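Local coordinates for sensor protein (Pseudomonas syringae pv. tomato, PDB 2R8R) that probably autophosphorylates a histidine using ATP as the KdpD membrane sensor kinase of a two-component system, this being its N-terminal P-loop-family sensor region, at residues E49-A52 against L53-L57; K19-A22 against M23-A27; Q183-A186 against A187-F191; F192-T195 against N196-L200. All coordinates share one frame; numbering follows the deposited sequence.

Interaction 1 of 4, residues E49-A52 against L53-L57; sequences ETEA and LLNGL
E51 and N55, one helical turn apart, are brought together by different first torsions: CG of E51 stands anti to its backbone N (chi1 -166°) and the chain then bends at chi2, while CG of N55 is anti to its own carbonyl carbon. The two flat ends meet at an angle, carboxylate and amide planes 41° apart, with E51 OE2 3.2 Å from N55 ND2. The other carboxylate oxygen, OE1, is hydrogen-bonded to T44 OG1, which ties the glutamate to the loop before the helix. Under this pair runs the backbone of helix 48-54. L54 N donates to T50 O at 3.0 Å, N55 N to E51 O at 3.0 Å, and L53 N to E49 O at 3.2 Å, this donor standing above the carbonyl plane. A type I turn from L54 to L57 follows, closed by L57 N on L54 O at 3.1 Å. Around the short helix, L54 is buried against V42 and T44 of the preceding loop, and H28 bonds to L53 O. E49, T50 and L53 face helix 19-32, meeting Y21 there, and T50 also touches L24.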
loop_
_atom_site.group_PDB
_atom_site.type_symbol
_atom_site.label_atom_id
_atom_site.label_comp_id
_atom_site.label_asym_id
_atom_site.label_seq_id
_atom_site.Cartn_x
_atom_site.Cartn_y
_atom_site.Cartn_z
ATOM N N GLU A 49 -2.725 -8.470 -14.979
ATOM C CA GLU A 49 -3.732 -9.234 -14.248
ATOM C C GLU A 49 -4.353 -8.358 -13.174
ATOM O O GLU A 49 -5.529 -8.495 -12.854
ATOM C CB GLU A 49 -3.165 -10.539 -13.654
ATOM C CG GLU A 49 -2.115 -10.373 -12.539
ATOM C CD GLU A 49 -1.674 -11.700 -11.905
ATOM O OE1 GLU A 49 -2.272 -12.772 -12.237
ATOM O OE2 GLU A 49 -0.728 -11.657 -11.079
ATOM N N THR A 50 -3.544 -7.445 -12.655
ATOM C CA THR A 50 -3.957 -6.501 -11.625
ATOM C C THR A 50 -4.733 -5.354 -12.278
ATOM O O THR A 50 -5.774 -4.921 -11.785
ATOM C CB THR A 50 -2.699 -6.048 -10.818
ATOM O OG1 THR A 50 -2.057 -7.220 -10.289
ATOM C CG2 THR A 50 -3.048 -5.146 -9.665
ATOM N N GLU A 51 -4.260 -4.904 -13.421
ATOM C CA GLU A 51 -5.022 -3.968 -14.223
ATOM C C GLU A 51 -6.421 -4.541 -14.604
ATOM O O GLU A 51 -7.434 -3.823 -14.543
ATOM C CB GLU A 51 -4.170 -3.524 -15.434
ATOM C CG GLU A 51 -4.684 -2.291 -16.195
ATOM C CD GLU A 51 -5.091 -1.058 -15.321
ATOM O OE1 GLU A 51 -4.213 -0.340 -14.784
ATOM O OE2 GLU A 51 -6.311 -0.783 -15.197
ATOM N N ALA A 52 -6.501 -5.838 -14.923
ATOM C CA ALA A 52 -7.821 -6.457 -15.238
ATOM C C ALA A 52 -8.752 -6.565 -14.012
ATOM O O ALA A 52 -9.966 -6.448 -14.147
ATOM C CB ALA A 52 -7.661 -7.817 -15.924
ATOM N N LEU A 53 -8.208 -6.795 -12.817
ATOM C CA LEU A 53 -9.046 -6.735 -11.613
ATOM C C LEU A 53 -9.543 -5.301 -11.332
ATOM O O LEU A 53 -10.706 -5.076 -11.011
ATOM C CB LEU A 53 -8.309 -7.305 -10.397
ATOM C CG LEU A 53 -8.156 -8.830 -10.389
ATOM C CD1 LEU A 53 -7.460 -9.276 -9.087
ATOM C CD2 LEU A 53 -9.523 -9.505 -10.585
ATOM N N LEU A 54 -8.662 -4.330 -11.476
ATOM C CA LEU A 54 -9.033 -2.962 -11.235
ATOM C C LEU A 54 -10.138 -2.472 -12.183
ATOM O O LEU A 54 -11.017 -1.717 -11.779
ATOM C CB LEU A 54 -7.809 -2.061 -11.303
ATOM C CG LEU A 54 -8.005 -0.579 -11.024
ATOM C CD1 LEU A 54 -8.649 -0.372 -9.640
ATOM C CD2 LEU A 54 -6.651 0.145 -11.179
ATOM N N ASN A 55 -10.092 -2.897 -13.428
ATOM C CA ASN A 55 -11.068 -2.455 -14.414
ATOM C C ASN A 55 -12.459 -3.037 -14.207
ATOM O O ASN A 55 -13.406 -2.544 -14.797
ATOM C CB ASN A 55 -10.562 -2.717 -15.853
ATOM C CG ASN A 55 -9.468 -1.698 -16.286
ATOM O OD1 ASN A 55 -8.637 -2.018 -17.161
ATOM N ND2 ASN A 55 -9.465 -0.468 -15.676
ATOM N N GLY A 56 -12.593 -4.046 -13.355
ATOM C CA GLY A 56 -13.904 -4.507 -12.912
ATOM C C GLY A 56 -14.503 -3.824 -11.678
ATOM O O GLY A 56 -15.572 -4.222 -11.209
ATOM N N LEU A 57 -13.807 -2.827 -11.130
ATOM C CA LEU A 57 -14.218 -2.155 -9.922
ATOM C C LEU A 57 -14.498 -0.688 -10.228
ATOM O O LEU A 57 -13.811 -0.091 -11.066
ATOM C CB LEU A 57 -13.110 -2.240 -8.858
ATOM C CG LEU A 57 -12.763 -3.618 -8.293
ATOM C CD1 LEU A 57 -11.423 -3.582 -7.543
ATOM C CD2 LEU A 57 -13.881 -4.144 -7.416
#

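Interaction 2 of 4, residues K19-A22 against M23-A27; sequences KTYA and MLQAA. With SO4 (sulfate ion), chain C.
T20 and L24 lie side by side one turn apart on helix 19-32, with T20 CG2 4.2 Å from L24 CD1. This helix follows strand 7-12 in a P-loop NTPase fold, and the position of K19 and T20 at its start fits a Walker A loop; this motif would hold the nucleotide phosphates, and a sulfate occupies the spot.

Anion binding comes first. K19 N gives O3 of the sulfate a hydrogen bond of 3.0 Å, and T20 N gives O4 one of 3.0 Å that is nearly straight at 169°. The lysine chain bends at chi3 and chi4, curling back so that NZ also reaches O3, at a distance shorter than usual and of doubtful exact value. G16 N and G18 N add further bonds, so backbone amides and an ammonium hold the anion at the helix start. T20 OG1 bonds to D91 OD1.

Along the backbone, regular i to i+4 bonds run from M23 N to K19 O, L24 N to T20 O, Q25 N to Y21 O and A26 N to A22 O. Among the apolar side chains, the buried selenomethionine M23 turns toward strands 87-90 and 119-125, touching L89, Y121 and T123, while L24 also meets L89.

Y21 and Q25 form the polar side-chain pair, the ring also meeting helix 48-54. They run alongside each other, ring and amide planes 80° apart, and Q25 CG rests 3.7 Å from Y21 CE2. The bend of Q25 at chi2 carries its amide to the phenol, where Q25 NE2 makes a weak hydrogen bond of 3.1 Å to Y21 OH.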
loop_
_atom_site.group_PDB
_atom_site.type_symbol
_atom_site.label_atom_id
_atom_site.label_comp_id
_atom_site.label_asym_id
_atom_site.label_seq_id
_atom_site.Cartn_x
_atom_site.Cartn_y
_atom_site.Cartn_z
ATOM N N LYS A 19 0.605 -7.858 -2.690
ATOM C CA LYS A 19 -0.313 -7.115 -1.793
ATOM C C LYS A 19 -1.510 -6.519 -2.520
ATOM O O LYS A 19 -2.666 -6.704 -2.098
ATOM C CB LYS A 19 0.424 -5.962 -1.119
ATOM C CG LYS A 19 1.568 -6.327 -0.200
ATOM C CD LYS A 19 2.175 -5.033 0.443
ATOM C CE LYS A 19 2.866 -4.045 -0.546
ATOM N NZ LYS A 19 3.984 -4.751 -1.308
ATOM N N THR A 20 -1.234 -5.785 -3.604
ATOM C CA THR A 20 -2.298 -5.124 -4.356
ATOM C C THR A 20 -3.263 -6.099 -5.002
ATOM O O THR A 20 -4.469 -5.936 -4.895
ATOM C CB THR A 20 -1.743 -4.231 -5.437
ATOM O OG1 THR A 20 -1.019 -3.197 -4.804
ATOM C CG2 THR A 20 -2.851 -3.601 -6.233
ATOM N N TYR A 21 -2.728 -7.136 -5.633
ATOM C CA TYR A 21 -3.554 -8.189 -6.192
ATOM C C TYR A 21 -4.478 -8.811 -5.114
ATOM O O TYR A 21 -5.674 -9.003 -5.360
ATOM C CB TYR A 21 -2.662 -9.260 -6.826
ATOM C CG TYR A 21 -3.441 -10.313 -7.594
ATOM C CD1 TYR A 21 -3.778 -10.092 -8.918
ATOM C CD2 TYR A 21 -3.823 -11.519 -7.016
ATOM C CE1 TYR A 21 -4.471 -11.006 -9.655
ATOM C CE2 TYR A 21 -4.538 -12.466 -7.768
ATOM C CZ TYR A 21 -4.857 -12.177 -9.092
ATOM O OH TYR A 21 -5.555 -13.044 -9.922
ATOM N N ALA A 22 -3.919 -9.134 -3.946
ATOM C CA ALA A 22 -4.693 -9.673 -2.825
ATOM C C ALA A 22 -5.816 -8.721 -2.393
ATOM O O ALA A 22 -6.962 -9.139 -2.222
ATOM C CB ALA A 22 -3.799 -10.038 -1.637
HETATM N N MSE A 23 -5.487 -7.443 -2.260
HETATM C CA MSE A 23 -6.473 -6.439 -1.977
HETATM C C MSE A 23 -7.610 -6.372 -3.029
HETATM O O MSE A 23 -8.790 -6.197 -2.653
HETATM C CB MSE A 23 -5.819 -5.066 -1.803
HETATM C CG MSE A 23 -6.859 -3.958 -1.565
HETATM SE SE MSE A 23 -6.151 -2.163 -1.366
HETATM C CE MSE A 23 -5.366 -1.932 -3.156
ATOM N N LEU A 24 -7.257 -6.483 -4.320
ATOM C CA LEU A 24 -8.239 -6.355 -5.369
ATOM C C LEU A 24 -9.148 -7.576 -5.443
ATOM O O LEU A 24 -10.352 -7.409 -5.695
ATOM C CB LEU A 24 -7.580 -6.055 -6.721
ATOM C CG LEU A 24 -6.888 -4.679 -6.857
ATOM C CD1 LEU A 24 -6.371 -4.536 -8.284
ATOM C CD2 LEU A 24 -7.818 -3.528 -6.501
ATOM N N GLN A 25 -8.588 -8.779 -5.181
ATOM C CA GLN A 25 -9.401 -10.006 -5.053
ATOM C C GLN A 25 -10.326 -9.961 -3.850
ATOM O O GLN A 25 -11.463 -10.412 -3.927
ATOM C CB GLN A 25 -8.533 -11.269 -4.944
ATOM C CG GLN A 25 -7.809 -11.706 -6.224
ATOM C CD GLN A 25 -8.767 -12.226 -7.316
ATOM O OE1 GLN A 25 -9.997 -12.087 -7.217
ATOM N NE2 GLN A 25 -8.203 -12.835 -8.347
ATOM N N ALA A 26 -9.862 -9.418 -2.733
ATOM C CA ALA A 26 -10.725 -9.263 -1.561
ATOM C C ALA A 26 -11.873 -8.325 -1.908
ATOM O O ALA A 26 -13.017 -8.535 -1.510
ATOM C CB ALA A 26 -9.942 -8.749 -0.364
ATOM N N ALA A 27 -11.554 -7.299 -2.671
ATOM C CA ALA A 27 -12.512 -6.255 -3.055
ATOM C C ALA A 27 -13.612 -6.778 -4.009
ATOM O O ALA A 27 -14.763 -6.381 -3.925
ATOM C CB ALA A 27 -11.762 -5.097 -3.667
HETATM S S SO4 C . 2.840 -5.780 -4.473
HETATM O O1 SO4 C . 3.840 -4.759 -4.622
HETATM O O2 SO4 C . 2.825 -6.753 -5.517
HETATM O O3 SO4 C . 3.173 -6.309 -3.147
HETATM O O4 SO4 C . 1.520 -5.153 -4.633
#

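Interaction 3 of 4, residues Q183-A186 against A187-F191; sequences QARA and AIDAF
Q183 reaches across the first turn of helix 185-191 to A187 and I188, and A184 between them takes the N-cap position. An alanine has no side-chain acceptor, so here the cap begins with backbone bonds alone.

Those bonds come first. A184 O receives I188 N at 2.9 Å, in the carbonyl plane, and also A187 N at 2.8 Å, the latter a weak bond bent to 123°. D189 N then bonds to R185 O at 2.9 Å and A190 N to A186 O at 3.1 Å. At the far end F191 N makes two weak bonds, to A187 O and I188 O, as this short helix runs out.

Charge plays a looser part. R185 and D189 stand one turn apart with opposite charges, but R185 NE stays 4.8 Å from D189 OD2, so any attraction is probably modest.

Apolar and van der Waals contacts lie on the side of Q183. Its chain turns at chi2 (-80°) and folds back over the helix start, bringing NE2 of Q183 within 3.2 Å of A187 CB, while Q183 CB packs 3.8 Å from I188 CG1. This glutamine also touches V142 of a nearby loop, and the helix otherwise lies largely at the surface. I188 CG1 is anti to its carbonyl carbon, and with chi2 extended at 170° the branch runs back along the chain until I188 CD1 lies 3.2 Å from Q183 O.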
loop_
_atom_site.group_PDB
_atom_site.type_symbol
_atom_site.label_atom_id
_atom_site.label_comp_id
_atom_site.label_asym_id
_atom_site.label_seq_id
_atom_site.Cartn_x
_atom_site.Cartn_y
_atom_site.Cartn_z
ATOM N N GLN A 183 12.502 4.512 -6.594
ATOM C CA GLN A 183 13.773 3.883 -6.251
ATOM C C GLN A 183 14.623 3.714 -7.508
ATOM O O GLN A 183 14.238 2.960 -8.426
ATOM C CB GLN A 183 13.513 2.502 -5.648
ATOM C CG GLN A 183 13.070 2.524 -4.215
ATOM C CD GLN A 183 14.246 2.705 -3.262
ATOM O OE1 GLN A 183 14.319 3.705 -2.516
ATOM N NE2 GLN A 183 15.186 1.737 -3.286
ATOM N N ALA A 184 15.780 4.392 -7.541
ATOM C CA ALA A 184 16.721 4.256 -8.664
ATOM C C ALA A 184 17.417 2.876 -8.649
ATOM O O ALA A 184 17.478 2.214 -7.612
ATOM C CB ALA A 184 17.751 5.395 -8.650
ATOM N N ARG A 185 17.935 2.484 -9.815
ATOM C CA ARG A 185 18.616 1.194 -10.051
ATOM C C ARG A 185 19.649 0.779 -9.004
ATOM O O ARG A 185 19.618 -0.342 -8.506
ATOM C CB ARG A 185 19.300 1.195 -11.426
ATOM C CG ARG A 185 19.635 -0.202 -11.939
ATOM C CD ARG A 185 20.072 -0.209 -13.387
ATOM N NE ARG A 185 21.500 -0.492 -13.462
ATOM C CZ ARG A 185 22.425 0.241 -14.077
ATOM N NH1 ARG A 185 22.142 1.361 -14.746
ATOM N NH2 ARG A 185 23.672 -0.178 -14.029
ATOM N N ALA A 186 20.574 1.668 -8.693
ATOM C CA ALA A 186 21.539 1.422 -7.627
ATOM C C ALA A 186 20.847 1.059 -6.298
ATOM O O ALA A 186 21.317 0.195 -5.576
ATOM C CB ALA A 186 22.505 2.676 -7.451
ATOM N N ALA A 187 19.729 1.722 -5.998
ATOM C CA ALA A 187 18.975 1.515 -4.749
ATOM C C ALA A 187 18.209 0.193 -4.747
ATOM O O ALA A 187 18.176 -0.503 -3.750
ATOM C CB ALA A 187 18.010 2.678 -4.510
ATOM N N ILE A 188 17.596 -0.132 -5.876
ATOM C CA ILE A 188 16.914 -1.422 -6.078
ATOM C C ILE A 188 17.915 -2.572 -5.941
ATOM O O ILE A 188 17.651 -3.543 -5.250
ATOM C CB ILE A 188 16.207 -1.472 -7.470
ATOM C CG1 ILE A 188 15.076 -0.413 -7.526
ATOM C CG2 ILE A 188 15.654 -2.869 -7.753
ATOM C CD1 ILE A 188 14.450 -0.181 -8.898
ATOM N N ASP A 189 19.082 -2.452 -6.574
ATOM C CA ASP A 189 20.110 -3.495 -6.448
ATOM C C ASP A 189 20.562 -3.671 -5.004
ATOM O O ASP A 189 20.795 -4.787 -4.571
ATOM C CB ASP A 189 21.295 -3.253 -7.402
ATOM C CG ASP A 189 20.911 -3.463 -8.879
ATOM O OD1 ASP A 189 19.693 -3.588 -9.190
ATOM O OD2 ASP A 189 21.814 -3.484 -9.749
ATOM N N ALA A 190 20.644 -2.573 -4.254
ATOM C CA ALA A 190 21.078 -2.600 -2.840
ATOM C C ALA A 190 19.998 -3.217 -1.942
ATOM O O ALA A 190 20.285 -3.818 -0.919
ATOM C CB ALA A 190 21.488 -1.168 -2.348
ATOM N N PHE A 191 18.759 -3.116 -2.357
ATOM C CA PHE A 191 17.631 -3.568 -1.552
ATOM C C PHE A 191 17.275 -5.034 -1.754
ATOM O O PHE A 191 17.115 -5.803 -0.800
ATOM C CB PHE A 191 16.428 -2.724 -1.944
ATOM C CG PHE A 191 15.247 -2.901 -1.034
ATOM C CD1 PHE A 191 15.128 -2.137 0.118
ATOM C CD2 PHE A 191 14.252 -3.830 -1.344
ATOM C CE1 PHE A 191 14.057 -2.316 0.971
ATOM C CE2 PHE A 191 13.157 -4.000 -0.511
ATOM C CZ PHE A 191 13.061 -3.237 0.655
#

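Interaction 4 of 4, residues F192-T195 against N196-L200; sequences FTQT and NLTAL
T193 caps the helix that N196 and L197 help to begin: T193 OG1 accepts the N-H of N196 at 3.2 Å, a bond of 163°, and T193 O accepts that of L197 at 3.0 Å. One residue thus serves two amides of the first turn, with its hydroxyl and with its carbonyl. The chi1 of T193, 67°, sets OG1 between the backbone N and the carbonyl carbon, facing the amide of N196. The side chain of N196 folds back past this hydroxyl, its CG 3.3 Å from T193 OG1, and its ND2 makes a weak hydrogen bond to F191 O, at the end of the preceding helix.

This is a helix N-cap at the head of helix 194-209, the last helix of the chain, entered from helix 185-191 through a short link in which F192 leaves helical geometry. Q194, the first helical residue, has its O take two donors from T198. T198 N approaches at 3.0 Å and T198 OG1 at 2.8 Å, from opposite faces of the carbonyl plane, so the hydroxyl hydrogen is taken by a backbone oxygen of its own helix. T195 O receives A199 N.

Apolar side chains fill the inner side. L197 places both its methyls by the ring of F192, CD1 of the leucine 3.8 Å from CD1 of the phenylalanine, the two side chains crossing at a slant. F192 also touches L173 of helix 166-174, and L197 rests on P166 and L169 of that same helix.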
loop_
_atom_site.group_PDB
_atom_site.type_symbol
_atom_site.label_atom_id
_atom_site.label_comp_id
_atom_site.label_asym_id
_atom_site.label_seq_id
_atom_site.Cartn_x
_atom_site.Cartn_y
_atom_site.Cartn_z
ATOM N N PHE A 192 17.087 -5.389 -3.014
ATOM C CA PHE A 192 16.626 -6.711 -3.410
ATOM C C PHE A 192 17.796 -7.643 -3.518
ATOM O O PHE A 192 18.338 -7.867 -4.609
ATOM C CB PHE A 192 15.889 -6.667 -4.754
ATOM C CG PHE A 192 14.552 -6.068 -4.660
ATOM C CD1 PHE A 192 13.445 -6.852 -4.453
ATOM C CD2 PHE A 192 14.387 -4.698 -4.764
ATOM C CE1 PHE A 192 12.173 -6.285 -4.357
ATOM C CE2 PHE A 192 13.107 -4.137 -4.656
ATOM C CZ PHE A 192 12.012 -4.959 -4.438
ATOM N N THR A 193 18.192 -8.149 -2.359
ATOM C CA THR A 193 19.076 -9.279 -2.256
ATOM C C THR A 193 18.383 -10.353 -1.431
ATOM O O THR A 193 17.385 -10.112 -0.761
ATOM C CB THR A 193 20.447 -8.874 -1.622
ATOM O OG1 THR A 193 20.242 -8.504 -0.259
ATOM C CG2 THR A 193 21.097 -7.712 -2.408
ATOM N N GLN A 194 18.904 -11.557 -1.525
ATOM C CA GLN A 194 18.411 -12.721 -0.783
ATOM C C GLN A 194 18.462 -12.445 0.710
ATOM O O GLN A 194 17.508 -12.674 1.431
ATOM C CB GLN A 194 19.302 -13.930 -1.160
ATOM C CG GLN A 194 19.004 -15.247 -0.453
ATOM C CD GLN A 194 17.618 -15.795 -0.752
ATOM O OE1 GLN A 194 17.108 -15.662 -1.863
ATOM N NE2 GLN A 194 17.010 -16.432 0.239
ATOM N N THR A 195 19.608 -11.960 1.167
ATOM C CA THR A 195 19.818 -11.661 2.578
ATOM C C THR A 195 18.836 -10.610 3.078
ATOM O O THR A 195 18.240 -10.799 4.125
ATOM C CB THR A 195 21.282 -11.189 2.846
ATOM O OG1 THR A 195 22.148 -12.330 2.881
ATOM C CG2 THR A 195 21.383 -10.470 4.182
ATOM N N ASN A 196 18.712 -9.488 2.371
ATOM C CA ASN A 196 17.825 -8.408 2.803
ATOM C C ASN A 196 16.335 -8.785 2.784
ATOM O O ASN A 196 15.593 -8.487 3.724
ATOM C CB ASN A 196 18.039 -7.167 1.923
ATOM C CG ASN A 196 19.375 -6.476 2.178
ATOM O OD1 ASN A 196 20.045 -6.751 3.168
ATOM N ND2 ASN A 196 19.763 -5.574 1.268
ATOM N N LEU A 197 15.913 -9.473 1.727
ATOM C CA LEU A 197 14.522 -9.883 1.585
ATOM C C LEU A 197 14.130 -10.954 2.618
ATOM O O LEU A 197 12.995 -10.991 3.066
ATOM C CB LEU A 197 14.242 -10.345 0.135
ATOM C CG LEU A 197 14.318 -9.256 -0.950
ATOM C CD1 LEU A 197 14.316 -9.872 -2.392
ATOM C CD2 LEU A 197 13.200 -8.180 -0.783
ATOM N N THR A 198 15.063 -11.805 3.005
ATOM C CA THR A 198 14.863 -12.772 4.077
ATOM C C THR A 198 14.646 -12.058 5.403
ATOM O O THR A 198 13.733 -12.409 6.175
ATOM C CB THR A 198 16.091 -13.714 4.200
ATOM O OG1 THR A 198 16.153 -14.541 3.031
ATOM C CG2 THR A 198 16.019 -14.589 5.448
ATOM N N ALA A 199 15.481 -11.046 5.647
ATOM C CA ALA A 199 15.400 -10.225 6.843
ATOM C C ALA A 199 14.045 -9.508 6.913
ATOM O O ALA A 199 13.402 -9.511 7.930
ATOM C CB ALA A 199 16.586 -9.202 6.860
ATOM N N LEU A 200 13.613 -8.905 5.818
ATOM C CA LEU A 200 12.338 -8.173 5.761
ATOM C C LEU A 200 11.109 -9.090 5.890
ATOM O O LEU A 200 10.119 -8.718 6.508
ATOM C CB LEU A 200 12.253 -7.372 4.469
ATOM C CG LEU A 200 13.207 -6.183 4.402
ATOM C CD1 LEU A 200 13.474 -5.808 2.923
ATOM C CD2 LEU A 200 12.649 -5.008 5.200
#

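The four contacts form two neighbouring pairs. Interactions 1 and 2 lie with centres 10 Å apart and pack helix 48-54 on helix 19-32, which follows the probable P-loop: L53 CD1 sits 3.5 Å from Y21 CE1, and T50 OG1 3.6 Å from Y21 CD1. Interactions 3 and 4, centres 13 Å apart, belong to consecutive helices, where the ring of F191 meets L200, CZ to CD1 at 3.5 Å. Interaction 2 holds the sulfate at the probable phosphate site. Interactions 3 and 4 each come within about 9 Å of interaction 2, between nearest atoms. F192, in the link between their helices, touches P15, and L197 touches A14, so this part of the chain borders the P-loop region.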